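Local coordinates for protein peptide synthetase, module 7 (Actinoplanes teichomyceticus, PDB 4TX3) that probably serves as a condensation-type X domain of a nonribosomal peptide synthetase, recruiting cytochrome P450 enzymes that crosslink the bound peptide, at residues 16-21 with 183-188; 8-13 with 176-181; 44-49 with 132-137; 157-162 with 378-383. One frame throughout, in Å; residues are numbered along the deposited sequence.

How the contacts relate
The contacts form two groups in the fold. Contacts 1 and 2 share helix 180-191, with centres 11 Å apart, and pack the N-terminal chain before helix 21-28 along that helix and its lead-in. Contacts 3 and 4 have centres 12 Å apart and meet through Leu47 with Leu380 and Gly49 with Leu383, next to strand 383-388, an outermost strand of the five-stranded sheet. Contacts 1 and 3 are much farther apart, about 38 Å between centres. Along the chain, contact 3 lies within the loops that contacts 1 and 2 close, while contact 4 crosses both. The condensation-type fold thus joins distant sequence, including a late strand, around its early sheet and helices.

Contact 1 of 4, residues 16-21 with 183-188; sequences RVPLTA and YAIWEQ. With SO4 (sulfate ion), chain H.
Pro18 and Thr20 lie against Ala184, whose small side chain lets the non-helical segment 16-21 come close to the helix; this is the tightly packed part. Ala184 CB touches Pro18 O at 3.3 Å and also meets Thr20 CG2. Thr20 CG2 reaches the helix because OG1 lies between the backbone N and carbonyl carbon (chi1 64°), leaving CG2 anti to the carbonyl carbon and 3.8 Å from Ala184 CA. Glu187 supplies the direct polar link: OE2 of its extended chain accepts a hydrogen bond from Ala21 N at 2.8 Å, met on the syn side and nearly straight at 160°. An acid suits this place, since Ala21 N belongs to the first turn of a helix. Pro18 CD touches Ile185 CG1 at 3.9 Å, the two side chains crossing at about a right angle. The solvent side is looser: exposed Gln188 lays OE1 near the proline ring, a water donates to both Leu19 O and Ala184 O, and exposed Arg16 holds a sulfate, probably from the crystallisation liquor, through N, NE and NH2. Thr20 is the N-cap of helix 21-28, so the contact sets the start of that helix beside helix 180-191, while Gln83 holds Val17 and Pro18 from the loop before strand 84-85.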
loop_
_atom_site.group_PDB
_atom_site.type_symbol
_atom_site.label_atom_id
_atom_site.label_comp_id
_atom_site.label_asym_id
_atom_site.label_seq_id
_atom_site.Cartn_x
_atom_site.Cartn_y
_atom_site.Cartn_z
ATOM N N ARG B 16 13.097 -25.231 -21.016
ATOM C CA ARG B 16 14.217 -24.892 -20.152
ATOM C C ARG B 16 14.171 -23.416 -19.751
ATOM O O ARG B 16 14.690 -22.548 -20.446
ATOM C CB ARG B 16 15.529 -25.243 -20.857
ATOM C CG ARG B 16 15.608 -26.719 -21.212
ATOM C CD ARG B 16 16.412 -26.969 -22.482
ATOM N NE ARG B 16 15.754 -26.508 -23.712
ATOM C CZ ARG B 16 16.235 -26.738 -24.935
ATOM N NH1 ARG B 16 17.353 -27.436 -25.077
ATOM N NH2 ARG B 16 15.605 -26.289 -26.019
ATOM N N VAL B 17 13.519 -23.145 -18.626
ATOM C CA VAL B 17 13.352 -21.790 -18.126
ATOM C C VAL B 17 14.640 -21.326 -17.459
ATOM O O VAL B 17 15.157 -21.999 -16.566
ATOM C CB VAL B 17 12.179 -21.714 -17.125
ATOM C CG1 VAL B 17 12.087 -20.324 -16.502
ATOM C CG2 VAL B 17 10.877 -22.127 -17.809
ATOM N N PRO B 18 15.180 -20.182 -17.898
ATOM C CA PRO B 18 16.452 -19.753 -17.316
ATOM C C PRO B 18 16.290 -19.151 -15.925
ATOM O O PRO B 18 15.237 -18.617 -15.597
ATOM C CB PRO B 18 16.938 -18.690 -18.298
ATOM C CG PRO B 18 15.691 -18.096 -18.816
ATOM C CD PRO B 18 14.696 -19.230 -18.913
ATOM N N LEU B 19 17.349 -19.241 -15.131
ATOM C CA LEU B 19 17.474 -18.452 -13.916
ATOM C C LEU B 19 17.733 -16.979 -14.248
ATOM O O LEU B 19 18.305 -16.672 -15.299
ATOM C CB LEU B 19 18.614 -18.993 -13.056
ATOM C CG LEU B 19 18.433 -20.260 -12.220
ATOM C CD1 LEU B 19 18.226 -21.508 -13.048
ATOM C CD2 LEU B 19 19.635 -20.420 -11.266
ATOM N N THR B 20 17.354 -16.063 -13.358
ATOM C CA THR B 20 17.867 -14.698 -13.483
ATOM C C THR B 20 19.318 -14.693 -13.037
ATOM O O THR B 20 19.790 -15.661 -12.439
ATOM C CB THR B 20 17.106 -13.667 -12.638
ATOM O OG1 THR B 20 17.281 -13.974 -11.246
ATOM C CG2 THR B 20 15.619 -13.614 -13.007
ATOM N N ALA B 21 20.014 -13.595 -13.317
ATOM C CA ALA B 21 21.395 -13.434 -12.879
ATOM C C ALA B 21 21.497 -13.486 -11.356
ATOM O O ALA B 21 22.421 -14.085 -10.821
ATOM C CB ALA B 21 21.982 -12.122 -13.421
ATOM N N TYR B 183 9.432 -12.959 -16.040
ATOM C CA TYR B 183 10.468 -11.980 -15.708
ATOM C C TYR B 183 11.861 -12.494 -16.101
ATOM O O TYR B 183 12.646 -11.766 -16.713
ATOM C CB TYR B 183 10.430 -11.640 -14.208
ATOM C CG TYR B 183 11.433 -10.595 -13.802
ATOM C CD1 TYR B 183 11.225 -9.250 -14.100
ATOM C CD2 TYR B 183 12.602 -10.948 -13.132
ATOM C CE1 TYR B 183 12.168 -8.274 -13.737
ATOM C CE2 TYR B 183 13.550 -9.990 -12.771
ATOM C CZ TYR B 183 13.328 -8.654 -13.068
ATOM O OH TYR B 183 14.273 -7.703 -12.711
ATOM N N ALA B 184 12.156 -13.749 -15.757
ATOM C CA ALA B 184 13.451 -14.359 -16.069
ATOM C C ALA B 184 13.742 -14.373 -17.572
ATOM O O ALA B 184 14.874 -14.121 -17.999
ATOM C CB ALA B 184 13.519 -15.779 -15.511
ATOM N N ILE B 185 12.718 -14.667 -18.366
ATOM C CA ILE B 185 12.882 -14.748 -19.811
ATOM C C ILE B 185 13.053 -13.359 -20.398
ATOM O O ILE B 185 13.756 -13.175 -21.390
ATOM C CB ILE B 185 11.693 -15.464 -20.473
ATOM C CG1 ILE B 185 11.739 -16.957 -20.144
ATOM C CG2 ILE B 185 11.708 -15.262 -21.989
ATOM C CD1 ILE B 185 10.439 -17.674 -20.398
ATOM N N TRP B 186 12.418 -12.384 -19.763
ATOM C CA TRP B 186 12.576 -10.989 -20.131
ATOM C C TRP B 186 14.011 -10.506 -19.923
ATOM O O TRP B 186 14.598 -9.887 -20.821
ATOM C CB TRP B 186 11.621 -10.133 -19.311
ATOM C CG TRP B 186 11.705 -8.675 -19.568
ATOM C CD1 TRP B 186 11.343 -8.027 -20.702
ATOM C CD2 TRP B 186 12.131 -7.666 -18.647
ATOM N NE1 TRP B 186 11.522 -6.675 -20.557
ATOM C CE2 TRP B 186 12.004 -6.424 -19.305
ATOM C CE3 TRP B 186 12.607 -7.693 -17.330
ATOM C CZ2 TRP B 186 12.343 -5.221 -18.699
ATOM C CZ3 TRP B 186 12.938 -6.491 -16.724
ATOM C CH2 TRP B 186 12.806 -5.272 -17.409
ATOM N N GLU B 187 14.558 -10.773 -18.731
ATOM C CA GLU B 187 15.944 -10.416 -18.424
ATOM C C GLU B 187 16.908 -11.093 -19.400
ATOM O O GLU B 187 17.865 -10.476 -19.868
ATOM C CB GLU B 187 16.330 -10.788 -16.984
ATOM C CG GLU B 187 17.800 -10.472 -16.688
ATOM C CD GLU B 187 18.261 -10.895 -15.308
ATOM O OE1 GLU B 187 17.695 -10.362 -14.320
ATOM O OE2 GLU B 187 19.187 -11.755 -15.211
ATOM N N GLN B 188 16.651 -12.356 -19.715
ATOM C CA GLN B 188 17.495 -13.047 -20.675
ATOM C C GLN B 188 17.435 -12.373 -22.049
ATOM O O GLN B 188 18.464 -12.175 -22.686
ATOM C CB GLN B 188 17.090 -14.513 -20.791
ATOM C CG GLN B 188 17.923 -15.273 -21.792
ATOM C CD GLN B 188 17.336 -16.627 -22.114
ATOM O OE1 GLN B 188 17.764 -17.643 -21.560
ATOM N NE2 GLN B 188 16.360 -16.656 -23.030
HETATM S S SO4 H . 12.694 -24.600 -25.322
HETATM O O1 SO4 H . 11.317 -25.086 -25.208
HETATM O O2 SO4 H . 13.439 -24.967 -24.112
HETATM O O3 SO4 H . 13.341 -25.175 -26.512
HETATM O O4 SO4 H . 12.633 -23.143 -25.450
HETATM O O HOH W 1 17.548 -14.768 -17.264
#

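Contact 2 of 4, residues 8-13 with 176-181; sequences LEAVTR and LALQFA
Leu178 reaches out from the lead-in of a helix to meet Leu8 and the backbone around Ala10, its two methyls dividing the work. CD1 turns to Leu8, packing 3.6 Å from Leu8 CG and close to both of that residue's methyls, the two side chains crossing obliquely. CD2 lies against the chain itself, 3.3 Å from Ala10 N and 3.5 Å from Glu9 C. A branched leucine suits the place because a single side chain can fill both positions. Leu8 CG is anti to the backbone N (chi1 172°), which carries its branch over to Leu178; beyond, it also touches Trp186 of helix 180-191. Ala10 adds a small methyl, CB, 3.9 Å from Ala177 O, at the exposed border of the contact. With an alanine in place of Leu178 both methyls go, and a gap would probably open between Leu8 and the peptide joining Glu9 to Ala10. No hydrogen bond runs between the two segments; Asp182 of the helix bridges them, OD1 accepting from Val11 N and OD2 from Gln179 N. Gln179 is the N-cap, and an acid three residues on that accepts from the N-cap backbone N is one half of a capping box, here shared with the extended N-terminal chain.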
loop_
_atom_site.group_PDB
_atom_site.type_symbol
_atom_site.label_atom_id
_atom_site.label_comp_id
_atom_site.label_asym_id
_atom_site.label_seq_id
_atom_site.Cartn_x
_atom_site.Cartn_y
_atom_site.Cartn_z
ATOM N N LEU B 8 7.880 -6.621 -21.309
ATOM C CA LEU B 8 7.682 -7.540 -20.206
ATOM C C LEU B 8 6.251 -8.057 -20.303
ATOM O O LEU B 8 5.297 -7.311 -20.129
ATOM C CB LEU B 8 7.954 -6.839 -18.875
ATOM C CG LEU B 8 7.631 -7.585 -17.578
ATOM C CD1 LEU B 8 8.439 -8.865 -17.468
ATOM C CD2 LEU B 8 7.856 -6.689 -16.357
ATOM N N GLU B 9 6.093 -9.330 -20.626
ATOM C CA GLU B 9 4.753 -9.878 -20.780
ATOM C C GLU B 9 4.749 -11.377 -20.529
ATOM O O GLU B 9 5.806 -12.010 -20.478
ATOM C CB GLU B 9 4.198 -9.570 -22.180
ATOM C CG GLU B 9 4.980 -10.181 -23.338
ATOM C CD GLU B 9 4.314 -9.926 -24.685
ATOM O OE1 GLU B 9 4.945 -10.156 -25.737
ATOM O OE2 GLU B 9 3.146 -9.494 -24.698
ATOM N N ALA B 10 3.554 -11.933 -20.352
ATOM C CA ALA B 10 3.390 -13.375 -20.236
ATOM C C ALA B 10 3.978 -14.027 -21.470
ATOM O O ALA B 10 3.861 -13.501 -22.570
ATOM C CB ALA B 10 1.926 -13.736 -20.081
ATOM N N VAL B 11 4.611 -15.174 -21.295
ATOM C CA VAL B 11 5.333 -15.798 -22.392
ATOM C C VAL B 11 5.056 -17.294 -22.393
ATOM O O VAL B 11 4.890 -17.880 -21.337
ATOM C CB VAL B 11 6.852 -15.488 -22.260
ATOM C CG1 VAL B 11 7.716 -16.640 -22.729
ATOM C CG2 VAL B 11 7.190 -14.175 -22.973
ATOM N N THR B 12 4.962 -17.915 -23.564
ATOM C CA THR B 12 4.755 -19.360 -23.599
ATOM C C THR B 12 5.896 -20.016 -22.864
ATOM O O THR B 12 7.064 -19.741 -23.151
ATOM C CB THR B 12 4.684 -19.918 -25.017
ATOM O OG1 THR B 12 3.484 -19.459 -25.643
ATOM C CG2 THR B 12 4.675 -21.435 -24.972
ATOM N N ARG B 13 5.575 -20.862 -21.896
ATOM C CA ARG B 13 6.634 -21.458 -21.110
ATOM C C ARG B 13 7.498 -22.369 -21.997
ATOM O O ARG B 13 6.981 -23.236 -22.716
ATOM C CB ARG B 13 6.068 -22.231 -19.913
ATOM C CG ARG B 13 7.141 -22.516 -18.870
ATOM C CD ARG B 13 6.712 -23.552 -17.853
ATOM N NE ARG B 13 5.644 -23.043 -16.999
ATOM C CZ ARG B 13 5.024 -23.765 -16.071
ATOM N NH1 ARG B 13 5.372 -25.032 -15.872
ATOM N NH2 ARG B 13 4.055 -23.220 -15.346
ATOM N N LEU B 176 -2.201 -14.373 -11.474
ATOM C CA LEU B 176 -1.210 -13.322 -11.741
ATOM C C LEU B 176 -1.136 -13.069 -13.242
ATOM O O LEU B 176 -1.367 -13.974 -14.042
ATOM C CB LEU B 176 0.178 -13.706 -11.218
ATOM C CG LEU B 176 0.365 -13.819 -9.707
ATOM C CD1 LEU B 176 1.774 -14.286 -9.374
ATOM C CD2 LEU B 176 0.064 -12.489 -9.054
ATOM N N ALA B 177 -0.825 -11.846 -13.631
ATOM C CA ALA B 177 -0.614 -11.580 -15.039
ATOM C C ALA B 177 0.742 -12.164 -15.450
ATOM O O ALA B 177 0.871 -12.806 -16.491
ATOM C CB ALA B 177 -0.687 -10.079 -15.326
ATOM N N LEU B 178 1.733 -11.964 -14.593
ATOM C CA LEU B 178 3.079 -12.496 -14.777
ATOM C C LEU B 178 3.470 -13.487 -13.697
ATOM O O LEU B 178 3.240 -13.239 -12.515
ATOM C CB LEU B 178 4.102 -11.357 -14.783
ATOM C CG LEU B 178 3.883 -10.293 -15.851
ATOM C CD1 LEU B 178 5.030 -9.319 -15.785
ATOM C CD2 LEU B 178 3.793 -10.946 -17.224
ATOM N N GLN B 179 4.064 -14.602 -14.110
ATOM C CA GLN B 179 4.821 -15.482 -13.212
ATOM C C GLN B 179 6.321 -15.161 -13.284
ATOM O O GLN B 179 6.771 -14.537 -14.247
ATOM C CB GLN B 179 4.579 -16.946 -13.570
ATOM C CG GLN B 179 3.148 -17.370 -13.375
ATOM C CD GLN B 179 2.745 -17.413 -11.914
ATOM O OE1 GLN B 179 3.594 -17.523 -11.008
ATOM N NE2 GLN B 179 1.440 -17.329 -11.673
ATOM N N PHE B 180 7.101 -15.590 -12.291
ATOM C CA PHE B 180 8.516 -15.209 -12.262
ATOM C C PHE B 180 9.287 -15.654 -13.506
ATOM O O PHE B 180 10.213 -14.978 -13.921
ATOM C CB PHE B 180 9.228 -15.749 -11.018
ATOM C CG PHE B 180 10.588 -15.132 -10.811
ATOM C CD1 PHE B 180 10.704 -13.800 -10.432
ATOM C CD2 PHE B 180 11.741 -15.855 -11.048
ATOM C CE1 PHE B 180 11.954 -13.204 -10.276
ATOM C CE2 PHE B 180 12.996 -15.271 -10.888
ATOM C CZ PHE B 180 13.104 -13.947 -10.496
ATOM N N ALA B 181 8.902 -16.785 -14.095
ATOM C CA ALA B 181 9.548 -17.286 -15.310
ATOM C C ALA B 181 9.448 -16.278 -16.461
ATOM O O ALA B 181 10.346 -16.208 -17.316
ATOM C CB ALA B 181 8.930 -18.624 -15.730
#

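Contact 3 of 4, residues 44-49 with 132-137; sequences ALRLRG and EKEHVL
Leu45 with Leu137 and Leu47 with His135 are the hydrogen-bonded pairs of an antiparallel strand pairing; Arg46 with Val136 and Arg48 with Glu134 are the non-hydrogen-bonded pairs between. Each hydrogen-bonded pair exchanges two backbone bonds, such as Leu47 N to His135 O at 2.7 Å, and Gly49 N adds a last one to Lys133 O. CA-H...O contacts run alongside, among them Ala44 CA to Leu137 O at 3.1 Å. At the backbone angles of Gly49 (phi 137°) a CB would be jammed against the preceding carbonyl oxygen, so glycine fits there. The charged link is a salt bridge: Arg46 NH1 lies 2.8 Å from Glu134 OE2, in the guanidinium plane but above the carboxylate plane. The guanidinium is further fixed by Glu388 at NE and Glu100 at NH2, while Val136 CG2 sits 4.2 Å above its centre. Arg48 lies alongside Glu134, its CG 3.5 Å from Glu134 OE2. Apolar packing joins Leu47 CD1 to Leu137 CB at 4.0 Å on the opposite face. One water links Leu47 O, Gly49 O and His135 ND1. Strand 40-49 runs between 134-142 and 383-388; Leu103 of helix 103-112 packs on Arg46 and Val136, and on the other face Leu137 meets Leu158 of helix 148-166.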
loop_
_atom_site.group_PDB
_atom_site.type_symbol
_atom_site.label_atom_id
_atom_site.label_comp_id
_atom_site.label_asym_id
_atom_site.label_seq_id
_atom_site.Cartn_x
_atom_site.Cartn_y
_atom_site.Cartn_z
ATOM N N ALA B 44 8.021 -15.275 11.491
ATOM C CA ALA B 44 7.136 -16.068 12.329
ATOM C C ALA B 44 5.938 -15.230 12.827
ATOM O O ALA B 44 6.109 -14.117 13.295
ATOM C CB ALA B 44 7.917 -16.650 13.501
ATOM N N LEU B 45 4.728 -15.768 12.718
ATOM C CA LEU B 45 3.541 -15.107 13.256
ATOM C C LEU B 45 2.976 -15.835 14.450
ATOM O O LEU B 45 2.788 -17.054 14.399
ATOM C CB LEU B 45 2.442 -15.008 12.213
ATOM C CG LEU B 45 2.822 -14.289 10.942
ATOM C CD1 LEU B 45 1.580 -14.155 10.099
ATOM C CD2 LEU B 45 3.436 -12.934 11.263
ATOM N N ARG B 46 2.685 -15.091 15.515
ATOM C CA ARG B 46 1.931 -15.640 16.638
ATOM C C ARG B 46 0.454 -15.556 16.303
ATOM O O ARG B 46 -0.017 -14.544 15.779
ATOM C CB ARG B 46 2.236 -14.897 17.938
ATOM C CG ARG B 46 1.536 -15.499 19.154
ATOM C CD ARG B 46 2.050 -14.919 20.452
ATOM N NE ARG B 46 3.408 -15.356 20.743
ATOM C CZ ARG B 46 3.706 -16.387 21.528
ATOM N NH1 ARG B 46 2.735 -17.083 22.105
ATOM N NH2 ARG B 46 4.977 -16.716 21.741
ATOM N N LEU B 47 -0.273 -16.628 16.584
ATOM C CA LEU B 47 -1.685 -16.702 16.234
ATOM C C LEU B 47 -2.506 -17.098 17.471
ATOM O O LEU B 47 -2.354 -18.207 18.002
ATOM C CB LEU B 47 -1.892 -17.702 15.083
ATOM C CG LEU B 47 -0.954 -17.641 13.855
ATOM C CD1 LEU B 47 -1.120 -18.871 12.950
ATOM C CD2 LEU B 47 -1.153 -16.364 13.047
ATOM N N ARG B 48 -3.362 -16.186 17.935
ATOM C CA ARG B 48 -4.170 -16.413 19.139
ATOM C C ARG B 48 -5.649 -16.510 18.799
ATOM O O ARG B 48 -6.237 -15.559 18.271
ATOM C CB ARG B 48 -3.948 -15.297 20.154
ATOM C CG ARG B 48 -2.488 -15.056 20.492
ATOM C CD ARG B 48 -2.298 -13.758 21.264
ATOM N NE ARG B 48 -2.472 -12.566 20.430
ATOM C CZ ARG B 48 -2.758 -11.352 20.902
ATOM N NH1 ARG B 48 -2.915 -11.163 22.213
ATOM N NH2 ARG B 48 -2.893 -10.324 20.062
ATOM N N GLY B 49 -6.251 -17.655 19.099
ATOM C CA GLY B 49 -7.631 -17.888 18.722
ATOM C C GLY B 49 -7.822 -19.286 18.172
ATOM O O GLY B 49 -6.908 -20.108 18.221
ATOM N N GLU B 132 -4.217 -24.650 23.237
ATOM C CA GLU B 132 -5.332 -24.922 22.332
ATOM C C GLU B 132 -5.679 -23.714 21.459
ATOM O O GLU B 132 -6.155 -23.884 20.341
ATOM C CB GLU B 132 -6.574 -25.382 23.107
ATOM C CG GLU B 132 -7.727 -25.849 22.216
ATOM C CD GLU B 132 -8.916 -26.401 23.002
ATOM O OE1 GLU B 132 -9.015 -26.103 24.220
ATOM O OE2 GLU B 132 -9.748 -27.133 22.404
ATOM N N LYS B 133 -5.423 -22.505 21.945
ATOM C CA LYS B 133 -5.723 -21.310 21.146
ATOM C C LYS B 133 -4.495 -20.420 20.916
ATOM O O LYS B 133 -4.624 -19.229 20.641
ATOM C CB LYS B 133 -6.851 -20.498 21.805
ATOM C CG LYS B 133 -8.184 -21.226 21.808
ATOM C CD LYS B 133 -9.343 -20.352 22.266
ATOM C CE LYS B 133 -10.646 -21.157 22.320
ATOM N NZ LYS B 133 -11.827 -20.313 22.655
ATOM N N GLU B 134 -3.308 -21.000 21.026
ATOM C CA GLU B 134 -2.072 -20.249 20.826
ATOM C C GLU B 134 -1.112 -21.038 19.944
ATOM O O GLU B 134 -0.620 -22.096 20.336
ATOM C CB GLU B 134 -1.403 -19.933 22.162
ATOM C CG GLU B 134 -0.288 -18.913 22.068
ATOM C CD GLU B 134 -0.630 -17.609 22.771
ATOM O OE1 GLU B 134 -1.528 -17.625 23.643
ATOM O OE2 GLU B 134 -0.009 -16.567 22.457
ATOM N N HIS B 135 -0.857 -20.529 18.747
ATOM C CA HIS B 135 0.097 -21.165 17.845
ATOM C C HIS B 135 1.100 -20.155 17.317
ATOM O O HIS B 135 0.859 -18.941 17.331
ATOM C CB HIS B 135 -0.609 -21.832 16.659
ATOM C CG HIS B 135 -1.545 -22.934 17.041
ATOM N ND1 HIS B 135 -2.788 -22.700 17.595
ATOM C CD2 HIS B 135 -1.428 -24.280 16.926
ATOM C CE1 HIS B 135 -3.394 -23.856 17.813
ATOM N NE2 HIS B 135 -2.591 -24.830 17.411
ATOM N N VAL B 136 2.230 -20.668 16.845
ATOM C CA VAL B 136 3.163 -19.852 16.091
ATOM C C VAL B 136 3.444 -20.493 14.730
ATOM O O VAL B 136 3.830 -21.664 14.632
ATOM C CB VAL B 136 4.448 -19.637 16.868
ATOM C CG1 VAL B 136 5.548 -19.165 15.950
ATOM C CG2 VAL B 136 4.205 -18.628 17.980
ATOM N N LEU B 137 3.204 -19.729 13.672
ATOM C CA LEU B 137 3.542 -20.180 12.328
ATOM C C LEU B 137 4.917 -19.643 11.924
ATOM O O LEU B 137 5.179 -18.448 12.002
ATOM C CB LEU B 137 2.476 -19.744 11.316
ATOM C CG LEU B 137 2.829 -20.191 9.898
ATOM C CD1 LEU B 137 2.929 -21.720 9.837
ATOM C CD2 LEU B 137 1.846 -19.648 8.873
HETATM O O HOH W 2 -4.094 -20.384 17.340
HETATM O O HOH W 3 -6.722 -23.226 17.996
#

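Contact 4 of 4, residues 157-162 with 378-383; sequences DLAAAY and AELPAL
Ala159 and Leu380 mark the closest approach of the backbones, their CA atoms 5.6 Å apart. Residues 157-162 are regular helix; 378-383 are irregular and end in a type II beta turn from Leu380 to Leu383. Pro381 suits the second position of that turn, its ring holding phi near -54°, and Ala382 follows with a positive phi of 68°. A weak hydrogen bond from Leu383 N to Leu380 O closes the turn. The small Ala159 leaves room for the chain: its CB touches Glu379 O, and Leu380 CD2 settles 3.7 Å from Ala159 CA. The same leucine methyl meets Tyr162 CD2 at 3.6 Å, so one leucine branch fills the angle between helix backbone and ring. Tyr162 CG is anti to the backbone N (chi1 180°), which sends the ring out along the turn. Pro381 CG packs 3.8 Å from Tyr162 CD2, Pro381 O lies at the ring edge, and Leu383 CD1 meets Tyr162 CE2 at 4.0 Å. The Tyr162 hydroxyl is hydrogen-bonded to Asp52 N, and a water joins it to Pro381 O. With a leucine in place of Tyr162, both Asp52 N and this water would probably lose a partner, and Leu383 CD1 part of its packing. Glu379 points away from the helix, and its partner lies outside this contact, a basic side chain of another protein's chain. The contact thus sets helix 148-166, packed on helix 53-66 through Leu158, beside the loop entering strand 383-388.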
loop_
_atom_site.group_PDB
_atom_site.type_symbol
_atom_site.label_atom_id
_atom_site.label_comp_id
_atom_site.label_asym_id
_atom_site.label_seq_id
_atom_site.Cartn_x
_atom_site.Cartn_y
_atom_site.Cartn_z
ATOM N N ASP B 157 -1.235 -12.998 0.630
ATOM C CA ASP B 157 -1.872 -14.059 -0.143
ATOM C C ASP B 157 -2.268 -15.252 0.736
ATOM O O ASP B 157 -3.261 -15.925 0.459
ATOM C CB ASP B 157 -0.965 -14.487 -1.291
ATOM C CG ASP B 157 -0.935 -13.450 -2.423
ATOM O OD1 ASP B 157 -1.839 -12.576 -2.459
ATOM O OD2 ASP B 157 -0.013 -13.503 -3.276
ATOM N N LEU B 158 -1.506 -15.496 1.801
ATOM C CA LEU B 158 -1.883 -16.473 2.827
ATOM C C LEU B 158 -3.243 -16.149 3.491
ATOM O O LEU B 158 -4.139 -16.997 3.560
ATOM C CB LEU B 158 -0.788 -16.552 3.897
ATOM C CG LEU B 158 -0.960 -17.702 4.882
ATOM C CD1 LEU B 158 -0.988 -19.015 4.133
ATOM C CD2 LEU B 158 0.133 -17.706 5.911
ATOM N N ALA B 159 -3.377 -14.912 3.964
ATOM C CA ALA B 159 -4.611 -14.422 4.571
ATOM C C ALA B 159 -5.820 -14.600 3.652
ATOM O O ALA B 159 -6.878 -15.057 4.093
ATOM C CB ALA B 159 -4.459 -12.960 4.953
ATOM N N ALA B 160 -5.668 -14.225 2.387
ATOM C CA ALA B 160 -6.752 -14.360 1.411
ATOM C C ALA B 160 -7.179 -15.820 1.239
ATOM O O ALA B 160 -8.377 -16.132 1.213
ATOM C CB ALA B 160 -6.339 -13.775 0.066
ATOM N N ALA B 161 -6.196 -16.714 1.138
ATOM C CA ALA B 161 -6.484 -18.128 0.956
ATOM C C ALA B 161 -7.002 -18.781 2.250
ATOM O O ALA B 161 -7.877 -19.652 2.189
ATOM C CB ALA B 161 -5.265 -18.849 0.448
ATOM N N TYR B 162 -6.489 -18.359 3.410
ATOM C CA TYR B 162 -6.986 -18.899 4.684
ATOM C C TYR B 162 -8.456 -18.537 4.896
ATOM O O TYR B 162 -9.243 -19.370 5.337
ATOM C CB TYR B 162 -6.154 -18.406 5.868
ATOM C CG TYR B 162 -6.626 -18.933 7.220
ATOM C CD1 TYR B 162 -6.457 -20.268 7.566
ATOM C CD2 TYR B 162 -7.234 -18.088 8.152
ATOM C CE1 TYR B 162 -6.884 -20.755 8.794
ATOM C CE2 TYR B 162 -7.656 -18.564 9.393
ATOM C CZ TYR B 162 -7.476 -19.901 9.711
ATOM O OH TYR B 162 -7.889 -20.394 10.940
ATOM N N ALA B 378 -0.635 -9.157 9.269
ATOM C CA ALA B 378 -1.765 -9.455 8.391
ATOM C C ALA B 378 -2.935 -10.053 9.169
ATOM O O ALA B 378 -2.749 -10.849 10.091
ATOM C CB ALA B 378 -1.341 -10.393 7.280
ATOM N N GLU B 379 -4.145 -9.672 8.781
ATOM C CA GLU B 379 -5.344 -10.039 9.522
ATOM C C GLU B 379 -5.939 -11.376 9.068
ATOM O O GLU B 379 -6.325 -11.542 7.905
ATOM C CB GLU B 379 -6.386 -8.935 9.380
ATOM C CG GLU B 379 -7.711 -9.213 10.076
ATOM C CD GLU B 379 -8.755 -8.147 9.774
ATOM O OE1 GLU B 379 -9.306 -8.162 8.648
ATOM O OE2 GLU B 379 -9.013 -7.290 10.653
ATOM N N LEU B 380 -6.019 -12.325 9.999
ATOM C CA LEU B 380 -6.613 -13.629 9.722
ATOM C C LEU B 380 -7.905 -13.784 10.501
ATOM O O LEU B 380 -7.948 -13.493 11.690
ATOM C CB LEU B 380 -5.650 -14.748 10.089
ATOM C CG LEU B 380 -4.357 -14.839 9.284
ATOM C CD1 LEU B 380 -3.333 -15.526 10.134
ATOM C CD2 LEU B 380 -4.582 -15.635 8.016
ATOM N N PRO B 381 -8.962 -14.250 9.831
ATOM C CA PRO B 381 -10.287 -14.436 10.432
ATOM C C PRO B 381 -10.293 -15.291 11.712
ATOM O O PRO B 381 -9.778 -16.414 11.718
ATOM C CB PRO B 381 -11.088 -15.125 9.309
ATOM C CG PRO B 381 -10.090 -15.555 8.293
ATOM C CD PRO B 381 -8.949 -14.600 8.402
ATOM N N ALA B 382 -10.886 -14.729 12.769
ATOM C CA ALA B 382 -11.038 -15.345 14.092
ATOM C C ALA B 382 -9.718 -15.506 14.823
ATOM O O ALA B 382 -9.572 -16.423 15.624
ATOM C CB ALA B 382 -11.748 -16.706 13.989
ATOM N N LEU B 383 -8.770 -14.608 14.561
ATOM C CA LEU B 383 -7.422 -14.708 15.131
ATOM C C LEU B 383 -6.793 -13.348 15.397
ATOM O O LEU B 383 -6.897 -12.433 14.584
ATOM C CB LEU B 383 -6.499 -15.509 14.195
ATOM C CG LEU B 383 -6.767 -17.008 14.029
ATOM C CD1 LEU B 383 -5.963 -17.576 12.887
ATOM C CD2 LEU B 383 -6.445 -17.735 15.321
HETATM O O HOH W 4 -9.434 -18.815 12.266
#